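Local coordinates for ABC transporter substrate binding protein (Ribose) (Agrobacterium vitis, PDB 5DKV) that binds a sugar, here alpha-D-tagatopyranose, and probably acts as the solute-binding component of an ABC transporter for carbohydrates, at residues E50-A55 and G283-Y288; Q100-A105 and I110-V115; E196-D201 and A208-A213. One frame throughout, in Å; residues are numbered along the deposited sequence.

Interaction 1 (E50-A55 and G283-Y288); sequences EAAAAA and GVISAY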
# COMPACT_ATOMS: atom_id res chain seq x y z
N GLU A 50 13.54 7.76 -7.39
CA GLU A 50 14.48 8.80 -7.85
C GLU A 50 15.88 8.52 -7.33
O GLU A 50 16.88 8.79 -8.02
CB GLU A 50 14.02 10.19 -7.42
CG GLU A 50 12.69 10.68 -8.05
CD GLU A 50 12.83 11.17 -9.49
OE1 GLU A 50 13.97 11.21 -10.04
OE2 GLU A 50 11.77 11.52 -10.08
N ALA A 51 15.99 7.97 -6.14
CA ALA A 51 17.29 7.67 -5.57
C ALA A 51 17.98 6.56 -6.39
O ALA A 51 19.17 6.67 -6.70
CB ALA A 51 17.16 7.29 -4.11
N ALA A 52 17.23 5.52 -6.74
CA ALA A 52 17.78 4.44 -7.57
C ALA A 52 18.12 4.98 -8.96
O ALA A 52 19.16 4.64 -9.53
CB ALA A 52 16.79 3.27 -7.66
N ALA A 53 17.27 5.86 -9.50
CA ALA A 53 17.51 6.39 -10.83
C ALA A 53 18.83 7.17 -10.87
O ALA A 53 19.62 7.06 -11.81
CB ALA A 53 16.33 7.30 -11.29
N ALA A 54 19.06 7.97 -9.83
CA ALA A 54 20.31 8.74 -9.76
C ALA A 54 21.51 7.81 -9.71
O ALA A 54 22.58 8.12 -10.27
CB ALA A 54 20.29 9.65 -8.56
N ALA A 55 21.34 6.67 -9.07
CA ALA A 55 22.44 5.74 -8.87
C ALA A 55 22.87 5.04 -10.16
O ALA A 55 24.06 4.77 -10.33
CB ALA A 55 22.08 4.73 -7.81
N GLY A 283 12.21 -1.40 -7.78
CA GLY A 283 11.57 -1.31 -9.09
C GLY A 283 12.47 -0.70 -10.15
O GLY A 283 12.57 -1.23 -11.25
N VAL A 284 13.09 0.44 -9.86
CA VAL A 284 13.97 1.08 -10.83
C VAL A 284 15.21 0.24 -11.11
O VAL A 284 15.59 0.07 -12.27
CB VAL A 284 14.37 2.48 -10.37
CG1 VAL A 284 15.51 3.05 -11.23
CG2 VAL A 284 13.17 3.37 -10.42
N ILE A 285 15.86 -0.28 -10.07
CA ILE A 285 17.04 -1.11 -10.31
C ILE A 285 16.70 -2.35 -11.14
O ILE A 285 17.46 -2.74 -12.02
CB ILE A 285 17.70 -1.56 -9.01
CG1 ILE A 285 18.20 -0.35 -8.20
CG2 ILE A 285 18.87 -2.49 -9.31
CD1 ILE A 285 19.27 0.51 -8.90
N SER A 286 15.57 -3.00 -10.85
CA SER A 286 15.16 -4.17 -11.61
C SER A 286 14.86 -3.81 -13.07
O SER A 286 15.17 -4.55 -13.99
CB SER A 286 13.92 -4.81 -10.96
OG SER A 286 14.21 -5.26 -9.64
N ALA A 287 14.25 -2.65 -13.30
CA ALA A 287 14.04 -2.23 -14.69
C ALA A 287 15.37 -2.02 -15.39
O ALA A 287 15.54 -2.45 -16.53
CB ALA A 287 13.24 -0.97 -14.76
N TYR A 288 16.32 -1.40 -14.69
CA TYR A 288 17.63 -1.15 -15.28
C TYR A 288 18.33 -2.48 -15.64
O TYR A 288 18.90 -2.64 -16.74
CB TYR A 288 18.49 -0.33 -14.31
CG TYR A 288 19.88 -0.15 -14.84
CD1 TYR A 288 20.16 0.88 -15.70
CD2 TYR A 288 20.88 -1.05 -14.53
CE1 TYR A 288 21.42 1.03 -16.23
CE2 TYR A 288 22.15 -0.90 -15.05
CZ TYR A 288 22.42 0.14 -15.90
OH TYR A 288 23.69 0.29 -16.46
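Helices 40-56 and 276-291 lie side by side on one face of the sheet in the lobe of this periplasmic binding fold that contains strands 59-62 and 87-90, and they meet where Ala52 faces Val284 and Ile285. The chain brings them together from its two ends, with more than 220 residues between the segments. The axes of the two segments approach to 8.7 Å and run in broadly the same direction, 36° apart.

Ala52 is the focal point. Its methyl points toward the second helix and stops 3.7 Å from Val284 CB, so the contact begins at the root of the valine and not at its branch ends. Val284 directs CG1 away from its own backbone N (chi1 168°). That turn brings CG1 up against the first helix, where it lies 3.8 Å from Ala52 CB and also 3.7 Å from Ala53 N. The valine thus packs against backbone as well as against methyls, while Ala53 CB is a looser neighbour of CG1 at 4.3 Å.

Ile285 comes in from the flank. Its first torsion (chi1 -62°) sets CG1 opposite the carbonyl carbon, and CG1 and CD1 both lie 3.9 Å from Ala52 CB. The alanine methyl therefore has Val284 on it and the end of Ile285 beside it. Around them, Ile56 touches both Val284 and Ile285, and Ile60 of strand 59-62 and Leu89 of strand 87-90 also touch Val284.

No hydrogen bond passes between these two segments. Their adhesion is dispersion and the exclusion of water between alanine methyls and the branched side chains of Val284 and Ile285, and with only CB on the first helix at this point, the pair can sit near enough for a valine branch to reach the main chain.

Interaction 2 (Q100-A105 and I110-V115); sequences QPLKKA and IPMITV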
# COMPACT_ATOMS: atom_id res chain seq x y z
N GLN A 100 -5.71 -5.26 -20.21
CA GLN A 100 -5.62 -4.97 -21.64
C GLN A 100 -4.88 -3.64 -21.95
O GLN A 100 -4.10 -3.57 -22.91
CB GLN A 100 -7.00 -4.97 -22.30
CG GLN A 100 -7.60 -6.37 -22.46
CD GLN A 100 -6.69 -7.32 -23.24
OE1 GLN A 100 -6.07 -6.94 -24.23
NE2 GLN A 100 -6.59 -8.56 -22.77
N PRO A 101 -5.10 -2.59 -21.13
CA PRO A 101 -4.33 -1.37 -21.35
C PRO A 101 -2.83 -1.58 -21.22
O PRO A 101 -2.08 -1.02 -22.02
CB PRO A 101 -4.87 -0.43 -20.26
CG PRO A 101 -6.26 -0.88 -20.07
CD PRO A 101 -6.18 -2.38 -20.16
N LEU A 102 -2.38 -2.37 -20.24
CA LEU A 102 -0.95 -2.66 -20.12
C LEU A 102 -0.47 -3.61 -21.21
O LEU A 102 0.68 -3.52 -21.64
CB LEU A 102 -0.63 -3.24 -18.73
CG LEU A 102 -0.62 -2.17 -17.63
CD1 LEU A 102 -0.54 -2.82 -16.26
CD2 LEU A 102 0.54 -1.19 -17.83
N LYS A 103 -1.35 -4.50 -21.67
CA LYS A 103 -1.03 -5.41 -22.76
C LYS A 103 -0.64 -4.65 -24.02
O LYS A 103 0.25 -5.07 -24.77
CB LYS A 103 -2.25 -6.30 -23.05
CG LYS A 103 -1.96 -7.77 -23.26
CD LYS A 103 -1.27 -8.02 -24.57
CE LYS A 103 -1.39 -9.49 -24.96
NZ LYS A 103 -1.85 -9.63 -26.37
N LYS A 104 -1.28 -3.51 -24.25
CA LYS A 104 -0.92 -2.65 -25.37
C LYS A 104 0.53 -2.17 -25.30
O LYS A 104 1.21 -2.09 -26.33
CB LYS A 104 -1.85 -1.44 -25.44
CG LYS A 104 -3.25 -1.81 -25.86
CD LYS A 104 -3.97 -0.63 -26.53
CE LYS A 104 -4.95 0.07 -25.59
NZ LYS A 104 -6.30 0.15 -26.21
N ALA A 105 0.99 -1.86 -24.08
CA ALA A 105 2.36 -1.42 -23.86
C ALA A 105 3.29 -2.61 -24.10
O ALA A 105 4.36 -2.46 -24.71
CB ALA A 105 2.52 -0.88 -22.47
N ILE A 110 7.30 -2.52 -24.71
CA ILE A 110 7.69 -1.82 -23.47
C ILE A 110 7.65 -2.75 -22.24
O ILE A 110 6.57 -3.21 -21.85
CB ILE A 110 6.77 -0.60 -23.20
CG1 ILE A 110 6.74 0.34 -24.41
CG2 ILE A 110 7.23 0.14 -21.93
CD1 ILE A 110 5.70 1.45 -24.32
N PRO A 111 8.81 -3.02 -21.62
CA PRO A 111 8.79 -3.91 -20.46
C PRO A 111 8.19 -3.23 -19.25
O PRO A 111 8.28 -2.00 -19.13
CB PRO A 111 10.27 -4.25 -20.23
CG PRO A 111 11.00 -3.06 -20.77
CD PRO A 111 10.20 -2.65 -21.99
N MET A 112 7.61 -4.01 -18.35
CA MET A 112 6.97 -3.43 -17.18
C MET A 112 7.06 -4.30 -15.95
O MET A 112 7.26 -5.52 -16.01
CB MET A 112 5.51 -3.15 -17.47
CG MET A 112 4.70 -4.41 -17.61
SD MET A 112 3.05 -4.00 -18.14
CE MET A 112 3.39 -3.53 -19.83
N ILE A 113 6.95 -3.60 -14.82
CA ILE A 113 6.96 -4.17 -13.49
C ILE A 113 5.78 -3.57 -12.74
O ILE A 113 5.53 -2.36 -12.87
CB ILE A 113 8.29 -3.84 -12.78
CG1 ILE A 113 9.42 -4.61 -13.44
CG2 ILE A 113 8.24 -4.14 -11.28
CD1 ILE A 113 10.82 -4.28 -12.92
N THR A 114 5.03 -4.37 -11.98
CA THR A 114 3.99 -3.76 -11.14
C THR A 114 4.54 -3.65 -9.70
O THR A 114 5.25 -4.53 -9.18
CB THR A 114 2.62 -4.48 -11.20
OG1 THR A 114 2.66 -5.74 -10.51
CG2 THR A 114 2.19 -4.71 -12.63
N VAL A 115 4.29 -2.50 -9.13
CA VAL A 115 4.72 -2.15 -7.79
C VAL A 115 3.48 -1.96 -6.95
O VAL A 115 2.49 -1.39 -7.41
CB VAL A 115 5.62 -0.87 -7.78
CG1 VAL A 115 6.99 -1.15 -8.42
CG2 VAL A 115 4.95 0.33 -8.51
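This contact is the helix-to-strand return of a beta-alpha-beta unit, made of strand 87-90, helix 99-107 and strand 112-115: one backbone bond joins Ala105 to Ile110, and Met112 packs back against Leu102. Ile110 N donates to Ala105 O at 2.9 Å with an N-H...O angle of 156°. The donor is five residues beyond the acceptor. Ile110 CB rests 3.4 Å from the same Ala105 O, and its CB lies 4.3 Å from Ala105 CB.

Met112 fills the angle between strand and helix. With CG placed between its backbone N and carbonyl carbon (chi1 69°), the side chain heads for the helix, where SD sits 3.8 Å from both Leu102 CB and CD2. The final bend (chi3 72°) tucks CE against the helix itself, 3.8 Å from Ala105 CB and 3.3 Å from Leu102 O. Phe133 touches both Leu102 and Met112, while Ile81 of helix 70-81 meets Ala105.

The backbone bond ties the start of the returning chain to the last part of the helix, and the thioether adds an apolar hold, SD against Leu102 and CE against Ala105 CB and Leu102 O. A methyl carried on sulfur is slightly polarised, so its place beside the Leu102 carbonyl is probably mildly favourable as well as well packed.

Interaction 3 (E196-D201 and A208-A213); sequences ETQFND and ASQLQA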
# COMPACT_ATOMS: atom_id res chain seq x y z
N GLU A 196 -18.71 -6.53 10.77
CA GLU A 196 -18.64 -6.35 9.32
C GLU A 196 -17.65 -5.26 8.93
O GLU A 196 -17.61 -4.17 9.50
CB GLU A 196 -20.03 -6.02 8.75
CG GLU A 196 -20.09 -6.07 7.24
CD GLU A 196 -21.48 -5.86 6.68
OE1 GLU A 196 -22.45 -5.81 7.46
OE2 GLU A 196 -21.61 -5.75 5.44
N THR A 197 -16.86 -5.56 7.91
CA THR A 197 -15.96 -4.60 7.31
C THR A 197 -16.72 -3.38 6.80
O THR A 197 -17.78 -3.51 6.19
CB THR A 197 -15.19 -5.25 6.17
OG1 THR A 197 -14.44 -6.34 6.72
CG2 THR A 197 -14.25 -4.27 5.48
N GLN A 198 -16.16 -2.21 7.05
CA GLN A 198 -16.69 -0.94 6.56
C GLN A 198 -15.82 -0.42 5.42
O GLN A 198 -14.62 -0.22 5.61
CB GLN A 198 -16.74 0.08 7.68
CG GLN A 198 -17.56 -0.34 8.87
CD GLN A 198 -19.00 -0.51 8.51
OE1 GLN A 198 -19.66 0.45 8.08
NE2 GLN A 198 -19.51 -1.73 8.65
N PHE A 199 -16.41 -0.20 4.26
CA PHE A 199 -15.65 0.23 3.09
C PHE A 199 -15.84 1.71 2.85
O PHE A 199 -16.97 2.17 2.78
CB PHE A 199 -16.07 -0.56 1.84
CG PHE A 199 -15.65 -2.01 1.87
CD1 PHE A 199 -14.33 -2.34 1.65
CD2 PHE A 199 -16.56 -3.02 2.13
CE1 PHE A 199 -13.91 -3.67 1.69
CE2 PHE A 199 -16.15 -4.36 2.18
CZ PHE A 199 -14.83 -4.68 1.95
N ASN A 200 -14.74 2.44 2.76
CA ASN A 200 -14.81 3.91 2.70
C ASN A 200 -14.45 4.51 1.34
O ASN A 200 -14.45 5.73 1.19
CB ASN A 200 -13.90 4.52 3.76
CG ASN A 200 -12.44 4.00 3.67
OD1 ASN A 200 -11.82 4.04 2.62
ND2 ASN A 200 -11.92 3.49 4.78
N ASP A 201 -14.15 3.66 0.37
CA ASP A 201 -13.77 4.11 -0.98
C ASP A 201 -12.55 5.06 -0.99
O ASP A 201 -12.44 5.97 -1.83
CB ASP A 201 -14.97 4.80 -1.65
CG ASP A 201 -14.88 4.77 -3.16
OD1 ASP A 201 -15.38 5.72 -3.81
OD2 ASP A 201 -14.30 3.81 -3.72
N ALA A 208 -14.23 7.88 9.07
CA ALA A 208 -14.53 8.45 10.38
C ALA A 208 -16.02 8.33 10.67
O ALA A 208 -16.42 8.02 11.80
CB ALA A 208 -14.08 9.93 10.42
N SER A 209 -16.85 8.62 9.68
CA SER A 209 -18.30 8.56 9.88
C SER A 209 -18.74 7.11 10.13
O SER A 209 -19.69 6.85 10.89
CB SER A 209 -19.05 9.17 8.69
OG SER A 209 -18.97 8.37 7.53
N GLN A 210 -18.06 6.16 9.50
CA GLN A 210 -18.39 4.75 9.71
C GLN A 210 -18.00 4.28 11.12
O GLN A 210 -18.73 3.49 11.74
CB GLN A 210 -17.71 3.91 8.64
CG GLN A 210 -18.36 4.13 7.30
CD GLN A 210 -17.67 3.47 6.15
OE1 GLN A 210 -16.45 3.53 6.00
NE2 GLN A 210 -18.46 2.89 5.26
N LEU A 211 -16.88 4.78 11.64
CA LEU A 211 -16.49 4.51 13.03
C LEU A 211 -17.61 4.98 13.93
O LEU A 211 -18.03 4.26 14.84
CB LEU A 211 -15.16 5.19 13.37
CG LEU A 211 -14.59 5.06 14.79
CD1 LEU A 211 -15.30 5.95 15.78
CD2 LEU A 211 -14.54 3.60 15.30
N GLN A 212 -18.10 6.20 13.68
CA GLN A 212 -19.17 6.74 14.50
C GLN A 212 -20.41 5.86 14.47
O GLN A 212 -21.05 5.64 15.50
CB GLN A 212 -19.53 8.15 14.04
CG GLN A 212 -18.36 9.13 14.06
CD GLN A 212 -18.05 9.60 15.43
OE1 GLN A 212 -18.74 9.26 16.39
NE2 GLN A 212 -17.01 10.43 15.54
N ALA A 213 -20.78 5.35 13.29
CA ALA A 213 -21.94 4.47 13.19
C ALA A 213 -21.73 3.15 13.97
O ALA A 213 -22.61 2.69 14.70
CB ALA A 213 -22.24 4.17 11.75
O HOH W 1 -14.05 2.40 6.50
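Gln210 reaches out from its helix to the end of strand 192-199, and the contact is built around its side-chain amide. The chain is extended beyond CG (chi2 173°), which delivers the amide to the backbone at Phe199 and Asn200.

Direct hydrogen bonding across the contact comes down to one bond: Gln210 NE2 donates to Phe199 O at 3.0 Å, with an N-H...O angle of 162°. The acceptor lies close to the plane of the glutamine amide, but the donor stands well above the plane of the Phe199 carbonyl. Within segment 196-201, Gln198 bends at chi2 and its NE2 makes a hydrogen bond to Glu196 O, 3.2 Å away.

A water extends the polar network. It donates to Gln210 OE1 at 2.7 Å and to Gln198 O at 2.8 Å, and accepts from Asn200 ND2 at 2.9 Å. NE2 facing the Phe199 carbonyl fixes which end of the Gln210 amide is nitrogen, and the water is consistent with it. Asn200 is itself held by further bonds, OD1 to Asn202 N and ND2 to Ser231 OG, and so presents the water with a well-positioned donor.

The remaining contacts are van der Waals. Gln198 CB lies 3.8 Å from Gln210 CD, and Asn200 CB is 3.5 Å from Gln210 OE1. The two glutamine amides do not stack; their planes are 74° apart. Gln198 OE1 sits beside Gln210, near NE2, CG and CB, without a hydrogen bond between them.

Strand 192-199 is an outermost strand of the sheet, paired through Gln198 with Val165 and Asn167 of strand 161-167. Helix 204-217 follows it in the chain and packs over it here, with Val214 adding to the cover on Gln198, while Leu211, its CB directed away from segment 196-201, touches Tyr164 of strand 161-167 and Val239 of helix 229-241.

Interactions 1 and 2 share a lobe, their centres 18 Å apart, and strand 112-115 connects them: Met112 serves helix 99-107, whereas Ile113 packs on helix 276-291, its CD1 3.7 Å from Ser286 CB. Interaction 3 belongs to the other lobe, with centres about 38 Å from interaction 1 and 34 Å from interaction 2. The tagatose pocket draws on the elements of interactions 1 and 2. Phe41 and Tyr42 lie on helix 40-56, Asp116 and Thr117 directly follow strand 112-115, and Gln274 shortly precedes helix 276-291. Interaction 3 is only nearby: the side chain of Asn200 is about 9 Å from the sugar, too far for direct contact.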